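Long-range contacts in flavodoxin (Bacillus cereus, PDB 6FSI), which carries an FMN cofactor and probably serves as a low-potential electron donor to a number of redox enzymes: residues I6-S11 with D66-F71; P41-L46 with D73-I78; A56-D61 with G99-I104. All blocks are in the same frame, centred on the assembly; numbering follows the deposited sequence.

Interaction 1 of 3, residues I6-S11 with D66-F71. With FMN (flavin mononucleotide), chain B.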
loop_
_atom_site.group_PDB
_atom_site.type_symbol
_atom_site.label_atom_id
_atom_site.label_comp_id
_atom_site.label_asym_id
_atom_site.label_seq_id
_atom_site.Cartn_x
_atom_site.Cartn_y
_atom_site.Cartn_z
ATOM N N ILE A 6 3.678 -4.237 0.771
ATOM C CA ILE A 6 2.933 -5.443 0.432
ATOM C C ILE A 6 1.828 -5.051 -0.515
ATOM O O ILE A 6 0.974 -4.217 -0.169
ATOM C CB ILE A 6 2.384 -6.142 1.677
ATOM C CG1 ILE A 6 3.571 -6.621 2.509
ATOM C CG2 ILE A 6 1.436 -7.289 1.289
ATOM C CD1 ILE A 6 3.180 -7.164 3.851
ATOM N N PHE A 7 1.845 -5.637 -1.714
ATOM C CA PHE A 7 0.899 -5.251 -2.760
ATOM C C PHE A 7 0.145 -6.456 -3.304
ATOM O O PHE A 7 0.639 -7.591 -3.276
ATOM C CB PHE A 7 1.569 -4.466 -3.929
ATOM C CG PHE A 7 2.349 -5.346 -4.851
ATOM C CD1 PHE A 7 3.664 -5.687 -4.579
ATOM C CD2 PHE A 7 1.731 -5.915 -5.957
ATOM C CE1 PHE A 7 4.340 -6.569 -5.402
ATOM C CE2 PHE A 7 2.409 -6.783 -6.779
ATOM C CZ PHE A 7 3.722 -7.110 -6.507
ATOM N N ALA A 8 -1.045 -6.173 -3.833
ATOM C CA ALA A 8 -1.850 -7.133 -4.580
ATOM C C ALA A 8 -2.088 -6.604 -5.987
ATOM O O ALA A 8 -2.465 -5.440 -6.156
ATOM C CB ALA A 8 -3.214 -7.326 -3.905
ATOM N N SER A 9 -1.906 -7.467 -6.987
ATOM C CA SER A 9 -2.186 -7.111 -8.369
ATOM C C SER A 9 -2.565 -8.359 -9.156
ATOM O O SER A 9 -1.832 -9.355 -9.170
ATOM C CB SER A 9 -0.976 -6.448 -9.031
ATOM O OG SER A 9 -1.292 -5.847 -10.273
ATOM N N MET A 10 -3.705 -8.279 -9.834
ATOM C CA MET A 10 -4.241 -9.319 -10.697
ATOM C C MET A 10 -3.837 -9.088 -12.150
ATOM O O MET A 10 -3.305 -9.981 -12.828
ATOM C CB MET A 10 -5.765 -9.217 -10.572
ATOM C CG MET A 10 -6.566 -10.179 -11.416
ATOM S SD MET A 10 -6.256 -11.881 -10.933
ATOM C CE MET A 10 -7.151 -11.999 -9.383
ATOM N N SER A 11 -4.087 -7.871 -12.654
ATOM C CA SER A 11 -3.844 -7.542 -14.056
ATOM C C SER A 11 -2.657 -6.612 -14.262
ATOM O O SER A 11 -2.486 -6.074 -15.363
ATOM C CB SER A 11 -5.089 -6.949 -14.727
ATOM O OG SER A 11 -5.236 -5.563 -14.459
ATOM N N ASP A 66 -9.330 -10.999 -2.715
ATOM C CA ASP A 66 -9.463 -12.244 -1.955
ATOM C C ASP A 66 -8.165 -12.609 -1.223
ATOM O O ASP A 66 -8.185 -13.054 -0.066
ATOM C CB ASP A 66 -9.861 -13.419 -2.866
ATOM C CG ASP A 66 -11.283 -13.327 -3.381
ATOM O OD1 ASP A 66 -12.108 -12.589 -2.807
ATOM O OD2 ASP A 66 -11.589 -14.056 -4.354
ATOM N N ASP A 67 -7.022 -12.425 -1.875
ATOM C CA ASP A 67 -5.743 -12.816 -1.299
ATOM C C ASP A 67 -5.323 -11.959 -0.115
ATOM O O ASP A 67 -4.415 -12.369 0.608
ATOM C CB ASP A 67 -4.670 -12.799 -2.401
ATOM C CG ASP A 67 -4.909 -13.856 -3.465
ATOM O OD1 ASP A 67 -5.496 -14.913 -3.127
ATOM O OD2 ASP A 67 -4.493 -13.644 -4.627
ATOM N N PHE A 68 -5.952 -10.800 0.108
ATOM C CA PHE A 68 -5.660 -9.952 1.265
ATOM C C PHE A 68 -6.490 -10.303 2.501
ATOM O O PHE A 68 -6.217 -9.754 3.575
ATOM C CB PHE A 68 -5.894 -8.455 0.939
ATOM C CG PHE A 68 -4.634 -7.592 0.946
ATOM C CD1 PHE A 68 -3.933 -7.379 2.120
ATOM C CD2 PHE A 68 -4.168 -6.983 -0.217
ATOM C CE1 PHE A 68 -2.780 -6.590 2.130
ATOM C CE2 PHE A 68 -3.024 -6.201 -0.214
ATOM C CZ PHE A 68 -2.330 -5.991 0.982
ATOM N N LEU A 69 -7.501 -11.180 2.397
ATOM C CA LEU A 69 -8.477 -11.328 3.484
ATOM C C LEU A 69 -7.848 -11.917 4.753
ATOM O O LEU A 69 -8.130 -11.454 5.863
ATOM C CB LEU A 69 -9.672 -12.171 3.014
ATOM C CG LEU A 69 -10.540 -11.497 1.931
ATOM C CD1 LEU A 69 -11.590 -12.467 1.401
ATOM C CD2 LEU A 69 -11.185 -10.216 2.455
ATOM N N ASP A 70 -7.040 -12.970 4.629
ATOM C CA ASP A 70 -6.423 -13.557 5.818
ATOM C C ASP A 70 -5.470 -12.570 6.488
ATOM O O ASP A 70 -5.462 -12.435 7.715
ATOM C CB ASP A 70 -5.705 -14.873 5.483
ATOM C CG ASP A 70 -6.661 -16.023 5.161
ATOM O OD1 ASP A 70 -7.885 -15.926 5.420
ATOM O OD2 ASP A 70 -6.157 -17.048 4.656
ATOM N N PHE A 71 -4.664 -11.871 5.693
ATOM C CA PHE A 71 -3.739 -10.872 6.223
ATOM C C PHE A 71 -4.496 -9.766 6.948
ATOM O O PHE A 71 -4.125 -9.362 8.061
ATOM C CB PHE A 71 -2.952 -10.320 5.025
ATOM C CG PHE A 71 -1.864 -9.339 5.367
ATOM C CD1 PHE A 71 -2.140 -7.995 5.590
ATOM C CD2 PHE A 71 -0.547 -9.753 5.397
ATOM C CE1 PHE A 71 -1.120 -7.093 5.877
ATOM C CE2 PHE A 71 0.472 -8.862 5.660
ATOM C CZ PHE A 71 0.184 -7.538 5.904
HETATM N N1 FMN B . -12.609 -1.362 -8.928
HETATM C C2 FMN B . -13.108 -0.438 -8.025
HETATM O O2 FMN B . -12.597 0.692 -7.998
HETATM N N3 FMN B . -14.186 -0.797 -7.218
HETATM C C4 FMN B . -14.751 -2.050 -7.192
HETATM O O4 FMN B . -15.732 -2.265 -6.415
HETATM C C4A FMN B . -14.201 -2.987 -8.097
HETATM N N5 FMN B . -14.636 -4.306 -8.172
HETATM C C5A FMN B . -14.193 -5.148 -9.202
HETATM C C6 FMN B . -14.716 -6.430 -9.335
HETATM C C7 FMN B . -14.292 -7.288 -10.342
HETATM C C7M FMN B . -14.871 -8.688 -10.414
HETATM C C8 FMN B . -13.294 -6.864 -11.228
HETATM C C8M FMN B . -12.854 -7.817 -12.308
HETATM C C9 FMN B . -12.735 -5.575 -11.090
HETATM C C9A FMN B . -13.175 -4.732 -10.059
HETATM N N10 FMN B . -12.644 -3.453 -9.916
HETATM C C10 FMN B . -13.148 -2.606 -8.957
HETATM C "C1'" FMN B . -11.591 -2.946 -10.869
HETATM C "C2'" FMN B . -10.145 -3.312 -10.529
HETATM O "O2'" FMN B . -9.774 -2.834 -9.244
HETATM C "C3'" FMN B . -9.251 -2.670 -11.612
HETATM O "O3'" FMN B . -9.360 -3.360 -12.851
HETATM C "C4'" FMN B . -7.760 -2.555 -11.261
HETATM O "O4'" FMN B . -7.012 -1.836 -12.268
HETATM C "C5'" FMN B . -7.109 -3.913 -11.026
HETATM O "O5'" FMN B . -5.782 -3.617 -10.543
HETATM P P FMN B . -4.713 -4.701 -10.875
HETATM O O1P FMN B . -4.305 -4.564 -12.303
HETATM O O2P FMN B . -3.537 -4.428 -9.990
HETATM O O3P FMN B . -5.302 -6.077 -10.622
#
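Ile6, at the C-terminal end of strand 2-7, reaches between two phenylalanines of the facing segment. In one of its two deposited conformers, CG1 stands anti to the carbonyl carbon (chi1 -65°), and the extended chain carries Ile6 CD1 to the Phe71 ring, 3.7 Å from Phe71 CZ; the two side chains approach from opposite directions. The other branch, Ile6 CG2, lies 4.0 Å from Phe68 CZ. The backbone carbonyl of Ile6 meets the Phe68 ring differently: Ile6 O is 3.9 Å from Phe68 CZ, at the ring edge and in its plane. Phe7 turns its side chain away from this interface. Ala8 faces 66-71 again, and Ala8 CB packs 3.8 Å from Phe68 CD2. Phe68 thus has apolar partners from both inward-facing residues.

Beyond Ala8 the segment leaves the interface and becomes the phosphate loop. Ser9 OG donates to FMN O2P at 2.7 Å while itself accepting the backbone N-H of Glu15. Two successive amides converge on one oxygen: Met10 N lies 2.8 Å from FMN O3P, and Ser11 N makes a nearly straight bond to FMN O3P of 3.0 Å (168°). In one of the two deposited conformers of Ser11, OG also bonds FMN O1P, at 2.6 Å. Backbone donors backed by serine hydroxyls, between the first strand and the following helix, form the characteristic phosphate site of flavodoxins.

The strand itself is held on both flanks, by backbone bonds of Ile6 to Ile53 and Gly55 and of Phe7 to Ile35 and Ile37. Phe7 packs on Glu15 and Ala18 of helix 13-26, whereas Ala8 lies against Phe68 and Ile6 meets helix 69-74 through Phe71, so the two helices lie on opposite sides of the parallel sheet.

Interaction 2 of 3, residues P41-L46 with D73-I78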
loop_
_atom_site.group_PDB
_atom_site.type_symbol
_atom_site.label_atom_id
_atom_site.label_comp_id
_atom_site.label_asym_id
_atom_site.label_seq_id
_atom_site.Cartn_x
_atom_site.Cartn_y
_atom_site.Cartn_z
ATOM N N PRO A 41 2.611 -13.345 2.837
ATOM C CA PRO A 41 3.285 -12.822 4.036
ATOM C C PRO A 41 2.346 -12.834 5.239
ATOM O O PRO A 41 1.145 -12.585 5.125
ATOM C CB PRO A 41 3.633 -11.379 3.647
ATOM C CG PRO A 41 2.580 -10.998 2.628
ATOM C CD PRO A 41 2.337 -12.288 1.848
ATOM N N GLU A 42 2.908 -13.093 6.411
ATOM C CA GLU A 42 2.143 -13.006 7.649
ATOM C C GLU A 42 2.136 -11.566 8.166
ATOM O O GLU A 42 3.159 -10.874 8.140
ATOM C CB GLU A 42 2.706 -13.975 8.687
ATOM C CG GLU A 42 4.109 -13.692 9.121
ATOM C CD GLU A 42 4.634 -14.729 10.100
ATOM O OE1 GLU A 42 3.921 -15.705 10.385
ATOM O OE2 GLU A 42 5.771 -14.585 10.566
ATOM N N ALA A 43 0.962 -11.111 8.637
ATOM C CA ALA A 43 0.810 -9.716 9.064
ATOM C C ALA A 43 1.780 -9.323 10.177
ATOM O O ALA A 43 2.146 -8.144 10.291
ATOM C CB ALA A 43 -0.630 -9.445 9.503
ATOM N N SER A 44 2.221 -10.281 10.999
ATOM C CA SER A 44 3.148 -9.964 12.075
ATOM C C SER A 44 4.441 -9.334 11.562
ATOM O O SER A 44 5.107 -8.633 12.322
ATOM C CB SER A 44 3.462 -11.215 12.898
ATOM O OG SER A 44 4.141 -12.167 12.117
ATOM N N ILE A 45 4.833 -9.576 10.307
ATOM C CA ILE A 45 6.077 -8.976 9.849
ATOM C C ILE A 45 6.004 -7.444 9.868
ATOM O O ILE A 45 7.041 -6.782 9.967
ATOM C CB ILE A 45 6.550 -9.502 8.472
ATOM C CG1 ILE A 45 5.719 -8.928 7.333
ATOM C CG2 ILE A 45 6.600 -11.032 8.421
ATOM C CD1 ILE A 45 6.268 -9.349 5.956
ATOM N N LEU A 46 4.799 -6.863 9.786
ATOM C CA LEU A 46 4.681 -5.409 9.775
ATOM C C LEU A 46 5.237 -4.780 11.049
ATOM O O LEU A 46 5.665 -3.621 11.034
ATOM C CB LEU A 46 3.229 -4.983 9.583
ATOM C CG LEU A 46 2.533 -5.337 8.274
ATOM C CD1 LEU A 46 1.176 -4.666 8.201
ATOM C CD2 LEU A 46 3.348 -4.979 7.070
ATOM N N ASP A 73 -7.465 -9.931 8.399
ATOM C CA ASP A 73 -7.928 -10.463 9.678
ATOM C C ASP A 73 -6.796 -10.494 10.708
ATOM O O ASP A 73 -6.993 -10.137 11.882
ATOM C CB ASP A 73 -8.500 -11.878 9.499
ATOM C CG ASP A 73 -9.834 -11.915 8.744
ATOM O OD1 ASP A 73 -10.541 -10.886 8.633
ATOM O OD2 ASP A 73 -10.181 -13.024 8.282
ATOM N N ALA A 74 -5.604 -10.929 10.285
ATOM C CA ALA A 74 -4.460 -11.040 11.186
ATOM C C ALA A 74 -3.955 -9.674 11.646
ATOM O O ALA A 74 -3.289 -9.591 12.682
ATOM C CB ALA A 74 -3.346 -11.830 10.489
ATOM N N MET A 75 -4.274 -8.592 10.925
ATOM C CA MET A 75 -3.883 -7.262 11.378
ATOM C C MET A 75 -4.522 -6.882 12.715
ATOM O O MET A 75 -4.000 -5.996 13.399
ATOM C CB MET A 75 -4.201 -6.216 10.302
ATOM C CG MET A 75 -3.310 -6.292 9.081
ATOM S SD MET A 75 -3.699 -5.081 7.798
ATOM C CE MET A 75 -2.977 -3.595 8.470
ATOM N N ASP A 76 -5.629 -7.519 13.107
ATOM C CA ASP A 76 -6.231 -7.163 14.390
ATOM C C ASP A 76 -5.381 -7.568 15.590
ATOM O O ASP A 76 -5.691 -7.158 16.718
ATOM C CB ASP A 76 -7.623 -7.780 14.496
ATOM C CG ASP A 76 -8.629 -7.077 13.613
ATOM O OD1 ASP A 76 -8.476 -5.856 13.395
ATOM O OD2 ASP A 76 -9.574 -7.738 13.139
ATOM N N SER A 77 -4.335 -8.367 15.371
ATOM C CA SER A 77 -3.470 -8.864 16.431
ATOM C C SER A 77 -2.053 -8.296 16.367
ATOM O O SER A 77 -1.137 -8.876 16.961
ATOM C CB SER A 77 -3.419 -10.398 16.404
ATOM O OG SER A 77 -4.707 -10.959 16.552
ATOM N N ILE A 78 -1.846 -7.178 15.666
ATOM C CA ILE A 78 -0.538 -6.538 15.603
ATOM C C ILE A 78 -0.592 -5.113 16.147
ATOM O O ILE A 78 -1.638 -4.439 16.132
ATOM C CB ILE A 78 0.044 -6.573 14.170
ATOM C CG1 ILE A 78 -0.734 -5.651 13.221
ATOM C CG2 ILE A 78 0.075 -8.033 13.635
ATOM C CD1 ILE A 78 -0.231 -5.665 11.772
#
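The 3-10 turns at 43-46 run beside the last part of helix 69-74 and the residues up to Ile78, bringing Ala43 CA to 5.8 Å from Met75 CA and Ser44 CA to 6.1 Å from Ile78 CA. Ala43 CB meets Ala74 CB at 3.7 Å, methyl against methyl. The same Ala43 methyl also rests against the start of the methionine chain, with Met75 CG at 4.2 Å from Ala43 CB.

Ile78 spans the other end of the contact. CG1 sits between the backbone N and the carbonyl carbon (chi1 70°), which sends CD1 over the 3-10 backbone, 3.7 Å from Ala43 O, an oxygen already bonded to Leu46 N. The second branch, Ile78 CG2, lies against the main chain at 4.0 Å from Ser44 CA.

In the flavodoxin fold, 41-46 belongs to the connection that leaves edge strand 31-36 and returns to strand 51-55, past strand 2-7. Its inward residue Leu46 packs between the sheet and helix 69-74, touching Val4, Ile6 and Phe71. Across the interface Leu46 CD1 lies 4.0 Å from Ile78 CD1, the two side chains crossing at a slant, and 4.3 Å from Met75 CE, which the bend at the end of the methionine chain brings within range.

Segment 73-78 has further ties of its own. Asp76 OD1 makes a salt bridge with Lys108 NZ of helix 100-111, Ile78 O accepts from Arg112 NE, and a bound glucose touches Asp76 and Ser77.

Interaction 3 of 3, residues A56-D61 with G99-I104. With FMN (flavin mononucleotide), chain B.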
loop_
_atom_site.group_PDB
_atom_site.type_symbol
_atom_site.label_atom_id
_atom_site.label_comp_id
_atom_site.label_asym_id
_atom_site.label_seq_id
_atom_site.Cartn_x
_atom_site.Cartn_y
_atom_site.Cartn_z
ATOM N N ALA A 56 -3.335 -2.122 -3.125
ATOM C CA ALA A 56 -4.379 -3.085 -3.437
ATOM C C ALA A 56 -5.366 -2.523 -4.443
ATOM O O ALA A 56 -5.814 -1.376 -4.316
ATOM C CB ALA A 56 -5.169 -3.493 -2.187
ATOM N N TYR A 57 -5.720 -3.359 -5.421
ATOM C CA TYR A 57 -6.911 -3.131 -6.232
ATOM C C TYR A 57 -8.167 -3.388 -5.397
ATOM O O TYR A 57 -8.101 -3.976 -4.317
ATOM C CB TYR A 57 -6.898 -4.022 -7.477
ATOM C CG TYR A 57 -6.770 -5.518 -7.239
ATOM C CD1 TYR A 57 -5.519 -6.114 -7.096
ATOM C CD2 TYR A 57 -7.897 -6.347 -7.185
ATOM C CE1 TYR A 57 -5.385 -7.487 -6.899
ATOM C CE2 TYR A 57 -7.766 -7.730 -6.986
ATOM C CZ TYR A 57 -6.508 -8.292 -6.833
ATOM O OH TYR A 57 -6.392 -9.657 -6.642
ATOM N N THR A 58 -9.315 -2.962 -5.920
ATOM C CA THR A 58 -10.613 -3.214 -5.303
ATOM C C THR A 58 -11.315 -4.312 -6.109
ATOM O O THR A 58 -11.164 -4.401 -7.335
ATOM C CB THR A 58 -11.428 -1.912 -5.230
ATOM O OG1 THR A 58 -10.692 -0.920 -4.492
ATOM C CG2 THR A 58 -12.772 -2.093 -4.553
ATOM N N TRP A 59 -12.038 -5.179 -5.414
ATOM C CA TRP A 59 -12.604 -6.377 -6.001
ATOM C C TRP A 59 -14.076 -6.499 -5.630
ATOM O O TRP A 59 -14.543 -5.938 -4.655
ATOM C CB TRP A 59 -11.837 -7.604 -5.486
ATOM C CG TRP A 59 -12.122 -8.862 -6.210
ATOM C CD1 TRP A 59 -12.750 -9.960 -5.721
ATOM C CD2 TRP A 59 -11.793 -9.145 -7.564
ATOM N NE1 TRP A 59 -12.831 -10.921 -6.694
ATOM C CE2 TRP A 59 -12.251 -10.444 -7.840
ATOM C CE3 TRP A 59 -11.160 -8.423 -8.570
ATOM C CZ2 TRP A 59 -12.077 -11.047 -9.081
ATOM C CZ3 TRP A 59 -10.965 -9.021 -9.788
ATOM C CH2 TRP A 59 -11.445 -10.314 -10.046
ATOM N N GLY A 60 -14.813 -7.292 -6.398
ATOM C CA GLY A 60 -16.206 -7.563 -6.073
ATOM C C GLY A 60 -17.009 -6.301 -5.848
ATOM O O GLY A 60 -16.979 -5.352 -6.639
ATOM N N ASP A 61 -17.748 -6.308 -4.747
ATOM C CA ASP A 61 -18.683 -5.258 -4.363
ATOM C C ASP A 61 -17.989 -4.350 -3.347
ATOM O O ASP A 61 -18.329 -4.308 -2.170
ATOM C CB ASP A 61 -19.936 -5.942 -3.808
ATOM C CG ASP A 61 -20.951 -4.993 -3.224
ATOM O OD1 ASP A 61 -21.150 -3.893 -3.775
ATOM O OD2 ASP A 61 -21.619 -5.409 -2.243
ATOM N N GLY A 99 -12.126 2.305 -5.658
ATOM C CA GLY A 99 -10.887 2.278 -4.892
ATOM C C GLY A 99 -11.052 2.052 -3.401
ATOM O O GLY A 99 -10.130 2.358 -2.637
ATOM N N VAL A 100 -12.199 1.525 -2.951
ATOM C CA VAL A 100 -12.418 1.486 -1.506
ATOM C C VAL A 100 -11.505 0.490 -0.798
ATOM O O VAL A 100 -11.359 0.577 0.429
ATOM C CB VAL A 100 -13.902 1.325 -1.110
ATOM C CG1 VAL A 100 -14.707 2.548 -1.539
ATOM C CG2 VAL A 100 -14.455 0.012 -1.622
ATOM N N ALA A 101 -10.854 -0.441 -1.503
ATOM C CA ALA A 101 -9.824 -1.236 -0.829
ATOM C C ALA A 101 -8.751 -0.343 -0.203
ATOM O O ALA A 101 -8.206 -0.660 0.862
ATOM C CB ALA A 101 -9.191 -2.245 -1.791
ATOM N N VAL A 102 -8.392 0.753 -0.884
ATOM C CA VAL A 102 -7.430 1.714 -0.332
ATOM C C VAL A 102 -7.936 2.278 0.995
ATOM O O VAL A 102 -7.209 2.334 1.999
ATOM C CB VAL A 102 -7.136 2.819 -1.370
ATOM C CG1 VAL A 102 -6.329 3.962 -0.771
ATOM C CG2 VAL A 102 -6.426 2.238 -2.599
ATOM N N ASP A 103 -9.194 2.712 1.015
ATOM C CA ASP A 103 -9.795 3.294 2.219
ATOM C C ASP A 103 -9.923 2.267 3.342
ATOM O O ASP A 103 -9.701 2.594 4.510
ATOM C CB ASP A 103 -11.149 3.903 1.860
ATOM C CG ASP A 103 -11.042 4.935 0.760
ATOM O OD1 ASP A 103 -10.429 5.992 1.008
ATOM O OD2 ASP A 103 -11.557 4.703 -0.356
ATOM N N ILE A 104 -10.260 1.020 3.004
ATOM C CA ILE A 104 -10.375 -0.049 3.994
ATOM C C ILE A 104 -9.020 -0.316 4.650
ATOM O O ILE A 104 -8.919 -0.471 5.879
ATOM C CB ILE A 104 -10.952 -1.321 3.336
ATOM C CG1 ILE A 104 -12.422 -1.108 2.934
ATOM C CG2 ILE A 104 -10.798 -2.548 4.271
ATOM C CD1 ILE A 104 -12.968 -2.145 1.966
HETATM N N1 FMN B . -12.609 -1.362 -8.928
HETATM C C2 FMN B . -13.108 -0.438 -8.025
HETATM O O2 FMN B . -12.597 0.692 -7.998
HETATM N N3 FMN B . -14.186 -0.797 -7.218
HETATM C C4 FMN B . -14.751 -2.050 -7.192
HETATM O O4 FMN B . -15.732 -2.265 -6.415
HETATM C C4A FMN B . -14.201 -2.987 -8.097
HETATM N N5 FMN B . -14.636 -4.306 -8.172
HETATM C C5A FMN B . -14.193 -5.148 -9.202
HETATM C C6 FMN B . -14.716 -6.430 -9.335
HETATM C C7 FMN B . -14.292 -7.288 -10.342
HETATM C C7M FMN B . -14.871 -8.688 -10.414
HETATM C C8 FMN B . -13.294 -6.864 -11.228
HETATM C C8M FMN B . -12.854 -7.817 -12.308
HETATM C C9 FMN B . -12.735 -5.575 -11.090
HETATM C C9A FMN B . -13.175 -4.732 -10.059
HETATM N N10 FMN B . -12.644 -3.453 -9.916
HETATM C C10 FMN B . -13.148 -2.606 -8.957
HETATM C "C1'" FMN B . -11.591 -2.946 -10.869
HETATM C "C2'" FMN B . -10.145 -3.312 -10.529
HETATM O "O2'" FMN B . -9.774 -2.834 -9.244
HETATM C "C3'" FMN B . -9.251 -2.670 -11.612
HETATM O "O3'" FMN B . -9.360 -3.360 -12.851
HETATM C "C4'" FMN B . -7.760 -2.555 -11.261
HETATM O "O4'" FMN B . -7.012 -1.836 -12.268
HETATM C "C5'" FMN B . -7.109 -3.913 -11.026
HETATM O "O5'" FMN B . -5.782 -3.617 -10.543
HETATM P P FMN B . -4.713 -4.701 -10.875
HETATM O O1P FMN B . -4.305 -4.564 -12.303
HETATM O O2P FMN B . -3.537 -4.428 -9.990
HETATM O O3P FMN B . -5.302 -6.077 -10.622
#
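The flavin end of the FMN site is built where the loop after strand 51-55 meets the start of helix 100-111, and Thr58 joins the two. Its OG1 accepts the amide of the helix: Ala101 N to Thr58 OG1 is 3.0 Å, with an angle of 157° at the hydrogen. OG1 lies beside the backbone N (chi1 -58°), which leaves CG2 anti to that N and against the isoalloxazine, Thr58 CG2 being 3.3 Å from FMN N3. Gly99, with a positive phi easily adopted by glycine, directs its amide at the pyrimidine edge: Gly99 N to FMN O2 measures 2.9 Å, nearly straight at 165°.

Beside the Thr58 bond the packing is tight. Ala101 CB comes within 3.3 Å of Tyr57 O, a buried oxygen without a polar partner, and 4.2 Å from Ala56 CB. The loop's outward residues serve the cofactor too: one face of the Trp59 indole lies over the dimethylbenzene end, with Trp59 CZ3 3.4 Å from FMN C8M. Holding the isoalloxazine with loops that follow neighbouring strands of a parallel sheet is characteristic of flavodoxin-like FMN sites.

Along the chain the order is 6-11, 41-46, 56-61, 66-71, 73-78, 99-104, so the segments of every pair of contacts alternate and the three contacts interlock within one flavodoxin domain. Interactions 1 and 2 share helix 69-74, their centres 14 Å apart, and are continuous: Phe71 CE2 touches Ala43 CA at 3.5 Å and Ile6 CD1 meets Leu46 CD2. Interactions 1 and 3, with centres 10 Å apart, share FMN, held at its phosphate by interaction 1 and at its flavin by interaction 3; Tyr57 CD1 lies 3.3 Å from Ala8 O. Interactions 2 and 3, centres 19 Å apart, do not touch. Interaction 1 therefore links the cofactor site to the packing remote from it.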